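Local coordinates for protein NAD-dependent epimerase/dehydratase (Bacteroides thetaiotaomicron, PDB 3DHN) that is a putative NAD(P)-dependent epimerase or dehydratase with a Rossmann-type domain, possibly with oxidoreductase activity that uses NAD or NADP, at residues Lys151-Ala163 with Glu204-Gly218. Sequence-based numbering, arbitrary orientation.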
loop_
_atom_site.group_PDB
_atom_site.type_symbol
_atom_site.label_atom_id
_atom_site.label_comp_id
_atom_site.label_asym_id
_atom_site.label_seq_id
_atom_site.Cartn_x
_atom_site.Cartn_y
_atom_site.Cartn_z
ATOM N N LYS A 151 -0.841 17.256 1.020
ATOM C CA LYS A 151 -0.133 18.502 0.740
ATOM C C LYS A 151 1.141 18.292 -0.068
ATOM O O LYS A 151 1.801 19.254 -0.445
ATOM C CB LYS A 151 0.207 19.214 2.050
ATOM C CG LYS A 151 -1.014 19.704 2.809
ATOM C CD LYS A 151 -0.626 20.216 4.184
ATOM C CE LYS A 151 -1.832 20.279 5.099
ATOM N NZ LYS A 151 -1.425 19.971 6.493
ATOM N N GLU A 152 1.483 17.035 -0.329
ATOM C CA GLU A 152 2.684 16.689 -1.080
ATOM C C GLU A 152 2.536 16.923 -2.585
ATOM O O GLU A 152 1.590 16.434 -3.210
ATOM C CB GLU A 152 3.030 15.224 -0.821
ATOM C CG GLU A 152 4.243 14.707 -1.571
ATOM C CD GLU A 152 5.532 15.355 -1.108
ATOM O OE1 GLU A 152 5.824 16.491 -1.542
ATOM O OE2 GLU A 152 6.247 14.728 -0.295
ATOM N N LYS A 153 3.478 17.653 -3.172
ATOM C CA LYS A 153 3.426 17.930 -4.602
ATOM C C LYS A 153 4.755 17.637 -5.283
ATOM O O LYS A 153 4.868 17.744 -6.501
ATOM C CB LYS A 153 3.059 19.397 -4.858
ATOM C CG LYS A 153 1.633 19.778 -4.486
ATOM C CD LYS A 153 1.230 21.081 -5.153
ATOM C CE LYS A 153 -0.225 21.424 -4.879
ATOM N NZ LYS A 153 -0.479 21.702 -3.437
ATOM N N GLU A 154 5.757 17.250 -4.501
ATOM C CA GLU A 154 7.072 16.993 -5.068
ATOM C C GLU A 154 7.349 15.565 -5.510
ATOM O O GLU A 154 8.492 15.195 -5.738
ATOM C CB GLU A 154 8.148 17.489 -4.094
ATOM C CG GLU A 154 7.932 18.953 -3.686
ATOM C CD GLU A 154 9.109 19.557 -2.943
ATOM O OE1 GLU A 154 10.099 19.945 -3.599
ATOM O OE2 GLU A 154 9.049 19.638 -1.699
ATOM N N ILE A 155 6.295 14.765 -5.632
ATOM C CA ILE A 155 6.420 13.394 -6.111
ATOM C C ILE A 155 5.047 12.918 -6.568
ATOM O O ILE A 155 4.026 13.434 -6.113
ATOM C CB ILE A 155 6.952 12.437 -5.008
ATOM C CG1 ILE A 155 7.312 11.082 -5.625
ATOM C CG2 ILE A 155 5.900 12.252 -3.909
ATOM C CD1 ILE A 155 8.046 10.156 -4.669
ATOM N N ASP A 156 5.005 11.961 -7.488
ATOM C CA ASP A 156 3.715 11.440 -7.930
ATOM C C ASP A 156 3.356 10.263 -7.029
ATOM O O ASP A 156 3.791 9.134 -7.252
ATOM C CB ASP A 156 3.765 11.002 -9.398
ATOM C CG ASP A 156 2.454 10.390 -9.864
ATOM O OD1 ASP A 156 1.426 10.583 -9.173
ATOM O OD2 ASP A 156 2.441 9.722 -10.923
ATOM N N TRP A 157 2.572 10.544 -5.991
ATOM C CA TRP A 157 2.167 9.525 -5.028
ATOM C C TRP A 157 0.766 8.996 -5.273
ATOM O O TRP A 157 -0.072 9.663 -5.877
ATOM C CB TRP A 157 2.229 10.081 -3.601
ATOM C CG TRP A 157 1.331 11.281 -3.373
ATOM C CD1 TRP A 157 1.633 12.587 -3.622
ATOM C CD2 TRP A 157 -0.019 11.269 -2.884
ATOM N NE1 TRP A 157 0.556 13.392 -3.318
ATOM C CE2 TRP A 157 -0.470 12.609 -2.864
ATOM C CE3 TRP A 157 -0.892 10.257 -2.465
ATOM C CZ2 TRP A 157 -1.753 12.963 -2.439
ATOM C CZ3 TRP A 157 -2.173 10.609 -2.045
ATOM C CH2 TRP A 157 -2.590 11.951 -2.034
ATOM N N VAL A 158 0.520 7.789 -4.781
ATOM C CA VAL A 158 -0.783 7.146 -4.890
ATOM C C VAL A 158 -0.979 6.372 -3.589
ATOM O O VAL A 158 -0.139 5.547 -3.211
ATOM C CB VAL A 158 -0.843 6.161 -6.087
ATOM C CG1 VAL A 158 -2.203 5.498 -6.147
ATOM C CG2 VAL A 158 -0.587 6.895 -7.392
ATOM N N PHE A 159 -2.071 6.665 -2.890
ATOM C CA PHE A 159 -2.411 6.005 -1.626
ATOM C C PHE A 159 -3.552 5.043 -1.978
ATOM O O PHE A 159 -4.641 5.480 -2.360
ATOM C CB PHE A 159 -2.883 7.070 -0.621
ATOM C CG PHE A 159 -3.046 6.576 0.789
ATOM C CD1 PHE A 159 -1.935 6.215 1.554
ATOM C CD2 PHE A 159 -4.307 6.563 1.390
ATOM C CE1 PHE A 159 -2.079 5.854 2.907
ATOM C CE2 PHE A 159 -4.468 6.207 2.730
ATOM C CZ PHE A 159 -3.348 5.851 3.497
ATOM N N PHE A 160 -3.314 3.739 -1.852
ATOM C CA PHE A 160 -4.335 2.750 -2.209
ATOM C C PHE A 160 -5.073 2.178 -0.990
ATOM O O PHE A 160 -4.576 1.287 -0.299
ATOM C CB PHE A 160 -3.668 1.635 -3.037
ATOM C CG PHE A 160 -4.633 0.688 -3.724
ATOM C CD1 PHE A 160 -5.973 1.019 -3.896
ATOM C CD2 PHE A 160 -4.177 -0.539 -4.224
ATOM C CE1 PHE A 160 -6.852 0.142 -4.548
ATOM C CE2 PHE A 160 -5.041 -1.418 -4.878
ATOM C CZ PHE A 160 -6.383 -1.078 -5.042
ATOM N N SER A 161 -6.262 2.716 -0.732
ATOM C CA SER A 161 -7.096 2.283 0.396
ATOM C C SER A 161 -7.812 0.968 0.111
ATOM O O SER A 161 -8.683 0.909 -0.761
ATOM C CB SER A 161 -8.174 3.335 0.715
ATOM O OG SER A 161 -7.653 4.516 1.305
ATOM N N PRO A 162 -7.465 -0.107 0.840
ATOM C CA PRO A 162 -8.129 -1.400 0.624
ATOM C C PRO A 162 -9.538 -1.345 1.211
ATOM O O PRO A 162 -9.906 -0.353 1.835
ATOM C CB PRO A 162 -7.254 -2.372 1.414
ATOM C CG PRO A 162 -6.743 -1.505 2.551
ATOM C CD PRO A 162 -6.380 -0.228 1.832
ATOM N N ALA A 163 -10.315 -2.407 1.021
ATOM C CA ALA A 163 -11.665 -2.485 1.581
ATOM C C ALA A 163 -11.527 -2.659 3.098
ATOM O O ALA A 163 -10.475 -3.080 3.579
ATOM C CB ALA A 163 -12.422 -3.678 0.984
ATOM N N GLU A 204 -1.836 -0.568 -11.457
ATOM C CA GLU A 204 -1.625 0.879 -11.344
ATOM C C GLU A 204 -0.159 1.215 -11.606
ATOM O O GLU A 204 0.168 2.258 -12.166
ATOM C CB GLU A 204 -2.049 1.367 -9.948
ATOM C CG GLU A 204 -1.863 2.865 -9.690
ATOM C CD GLU A 204 -2.539 3.757 -10.728
ATOM O OE1 GLU A 204 -3.603 3.376 -11.256
ATOM O OE2 GLU A 204 -2.011 4.855 -11.006
ATOM N N LEU A 205 0.721 0.312 -11.199
ATOM C CA LEU A 205 2.152 0.477 -11.404
ATOM C C LEU A 205 2.497 0.347 -12.891
ATOM O O LEU A 205 3.225 1.169 -13.451
ATOM C CB LEU A 205 2.907 -0.592 -10.622
ATOM C CG LEU A 205 4.405 -0.726 -10.917
ATOM C CD1 LEU A 205 5.172 0.390 -10.224
ATOM C CD2 LEU A 205 4.889 -2.083 -10.441
ATOM N N GLU A 206 1.961 -0.689 -13.528
ATOM C CA GLU A 206 2.226 -0.953 -14.937
ATOM C C GLU A 206 1.535 0.024 -15.902
ATOM O O GLU A 206 2.138 0.453 -16.884
ATOM C CB GLU A 206 1.828 -2.394 -15.265
ATOM C CG GLU A 206 2.190 -2.859 -16.667
ATOM C CD GLU A 206 1.841 -4.324 -16.895
ATOM O OE1 GLU A 206 2.590 -5.208 -16.421
ATOM O OE2 GLU A 206 0.807 -4.591 -17.539
ATOM N N HIS A 207 0.276 0.357 -15.632
ATOM C CA HIS A 207 -0.479 1.292 -16.471
ATOM C C HIS A 207 -1.125 2.366 -15.599
ATOM O O HIS A 207 -2.293 2.268 -15.229
ATOM C CB HIS A 207 -1.570 0.559 -17.252
ATOM C CG HIS A 207 -1.042 -0.419 -18.253
ATOM N ND1 HIS A 207 -0.102 -0.076 -19.203
ATOM C CD2 HIS A 207 -1.329 -1.725 -18.461
ATOM C CE1 HIS A 207 0.167 -1.130 -19.953
ATOM N NE2 HIS A 207 -0.565 -2.144 -19.523
ATOM N N PRO A 208 -0.365 3.413 -15.262
ATOM C CA PRO A 208 -0.836 4.521 -14.422
ATOM C C PRO A 208 -2.153 5.189 -14.823
ATOM O O PRO A 208 -2.316 5.644 -15.957
ATOM C CB PRO A 208 0.334 5.499 -14.460
ATOM C CG PRO A 208 1.516 4.597 -14.592
ATOM C CD PRO A 208 1.052 3.598 -15.622
ATOM N N LYS A 209 -3.079 5.243 -13.867
ATOM C CA LYS A 209 -4.380 5.871 -14.057
ATOM C C LYS A 209 -4.595 6.935 -12.979
ATOM O O LYS A 209 -5.484 7.777 -13.096
ATOM C CB LYS A 209 -5.513 4.843 -13.963
ATOM C CG LYS A 209 -5.573 3.852 -15.111
ATOM C CD LYS A 209 -5.781 4.570 -16.429
ATOM C CE LYS A 209 -5.643 3.622 -17.609
ATOM N NZ LYS A 209 -5.722 4.360 -18.905
ATOM N N HIS A 210 -3.783 6.887 -11.925
ATOM C CA HIS A 210 -3.912 7.837 -10.828
ATOM C C HIS A 210 -2.633 8.616 -10.534
ATOM O O HIS A 210 -1.524 8.086 -10.660
ATOM C CB HIS A 210 -4.374 7.113 -9.557
ATOM C CG HIS A 210 -5.736 6.508 -9.673
ATOM N ND1 HIS A 210 -5.942 5.184 -9.997
ATOM C CD2 HIS A 210 -6.966 7.056 -9.531
ATOM C CE1 HIS A 210 -7.239 4.942 -10.047
ATOM N NE2 HIS A 210 -7.884 6.062 -9.769
ATOM N N HIS A 211 -2.804 9.873 -10.133
ATOM C CA HIS A 211 -1.673 10.746 -9.819
ATOM C C HIS A 211 -1.930 11.645 -8.619
ATOM O O HIS A 211 -2.914 12.385 -8.584
ATOM C CB HIS A 211 -1.339 11.619 -11.035
ATOM C CG HIS A 211 -1.119 10.834 -12.287
ATOM N ND1 HIS A 211 0.030 10.106 -12.515
ATOM C CD2 HIS A 211 -1.925 10.611 -13.353
ATOM C CE1 HIS A 211 -0.077 9.467 -13.667
ATOM N NE2 HIS A 211 -1.254 9.757 -14.196
ATOM N N GLN A 212 -1.026 11.588 -7.648
ATOM C CA GLN A 212 -1.125 12.407 -6.443
ATOM C C GLN A 212 -2.529 12.332 -5.856
ATOM O O GLN A 212 -3.186 13.356 -5.651
ATOM C CB GLN A 212 -0.772 13.871 -6.764
ATOM C CG GLN A 212 0.549 14.051 -7.522
ATOM C CD GLN A 212 0.938 15.520 -7.715
ATOM O OE1 GLN A 212 1.959 15.977 -7.203
ATOM N NE2 GLN A 212 0.122 16.255 -8.454
ATOM N N GLU A 213 -2.992 11.114 -5.590
ATOM C CA GLU A 213 -4.325 10.930 -5.029
ATOM C C GLU A 213 -4.549 9.535 -4.451
ATOM O O GLU A 213 -3.716 8.631 -4.588
ATOM C CB GLU A 213 -5.385 11.208 -6.101
ATOM C CG GLU A 213 -5.440 10.183 -7.228
ATOM C CD GLU A 213 -6.190 10.705 -8.451
ATOM O OE1 GLU A 213 -7.284 11.276 -8.279
ATOM O OE2 GLU A 213 -5.685 10.541 -9.581
ATOM N N ARG A 214 -5.693 9.367 -3.806
ATOM C CA ARG A 214 -6.060 8.088 -3.217
ATOM C C ARG A 214 -7.157 7.443 -4.053
ATOM O O ARG A 214 -7.965 8.146 -4.676
ATOM C CB ARG A 214 -6.576 8.310 -1.785
ATOM C CG ARG A 214 -7.095 7.055 -1.057
ATOM C CD ARG A 214 -8.595 6.837 -1.275
ATOM N NE ARG A 214 -9.412 7.859 -0.623
ATOM C CZ ARG A 214 -9.613 7.958 0.690
ATOM N NH1 ARG A 214 -9.062 7.086 1.525
ATOM N NH2 ARG A 214 -10.352 8.952 1.173
ATOM N N PHE A 215 -7.157 6.110 -4.104
ATOM C CA PHE A 215 -8.230 5.385 -4.770
ATOM C C PHE A 215 -8.508 4.149 -3.923
ATOM O O PHE A 215 -7.737 3.838 -2.999
ATOM C CB PHE A 215 -7.928 5.062 -6.257
ATOM C CG PHE A 215 -6.938 3.952 -6.491
ATOM C CD1 PHE A 215 -5.577 4.136 -6.260
ATOM C CD2 PHE A 215 -7.365 2.744 -7.039
ATOM C CE1 PHE A 215 -4.659 3.133 -6.579
ATOM C CE2 PHE A 215 -6.457 1.742 -7.357
ATOM C CZ PHE A 215 -5.099 1.938 -7.129
ATOM N N THR A 216 -9.617 3.461 -4.196
ATOM C CA THR A 216 -9.989 2.315 -3.391
ATOM C C THR A 216 -10.566 1.153 -4.194
ATOM O O THR A 216 -10.771 1.253 -5.406
ATOM C CB THR A 216 -10.981 2.761 -2.276
ATOM O OG1 THR A 216 -11.197 1.689 -1.349
ATOM C CG2 THR A 216 -12.313 3.192 -2.892
ATOM N N ILE A 217 -10.845 0.054 -3.503
ATOM C CA ILE A 217 -11.331 -1.151 -4.154
ATOM C C ILE A 217 -12.305 -1.915 -3.258
ATOM O O ILE A 217 -12.322 -1.720 -2.036
ATOM C CB ILE A 217 -10.115 -2.071 -4.493
ATOM C CG1 ILE A 217 -10.551 -3.273 -5.323
ATOM C CG2 ILE A 217 -9.447 -2.557 -3.191
ATOM C CD1 ILE A 217 -9.379 -4.102 -5.852
ATOM N N GLY A 218 -13.101 -2.790 -3.867
ATOM C CA GLY A 218 -14.050 -3.588 -3.105
ATOM C C GLY A 218 -14.887 -4.492 -3.988
ATOM O O GLY A 218 -15.097 -4.187 -5.158
#
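Phe159 and Arg214 pair in register where strands 156-161 and 213-218 run parallel, their axes 4.7 Å apart at closest approach and twisted by -29°, a neighbouring pair in the Rossmann-type sheet of this NAD(P)H-binding family. The pair illustrates how adjacent parallel strands send alternate side chains to the two sheet faces, Val158, Phe160 and Phe215 to one, Phe159, Ser161 and Arg214 to the other. Backbone bonds alternate too, Phe159 N giving to Glu213 O and Phe159 O taking from Phe215 N. On the face toward helix 194-206, the rings of Phe160 and Phe215 form an offset stack, centroids 4.0 Å apart and planes 8° from parallel. Val158 CG1 meets the edge of the Phe215 ring, while His210 covers the face turned away from Phe160. Trp157 has CG between its backbone N and carbonyl carbon (chi1 60°), which lays the indole over the Gln212-Glu213 backbone; Gln212 CA makes a CH-pi contact 3.7 Å from the five-membered ring centroid, and NE1 donates to Glu152 O (3.2 Å). With an alanine in place of Trp157, Gln212 CA would probably lose this aromatic cover and Glu152 O its donor. Asp156 OD1 accepts from Gln212 N; OD2, also salt-bridged to Arg106, accepts from His211 ND1. On the opposite face, Arg214, its NE salt-bridged to Asp180, donates from NH1, near the guanidinium plane, to Ser161 OG (2.9 Å), which also bonds Gly112 O.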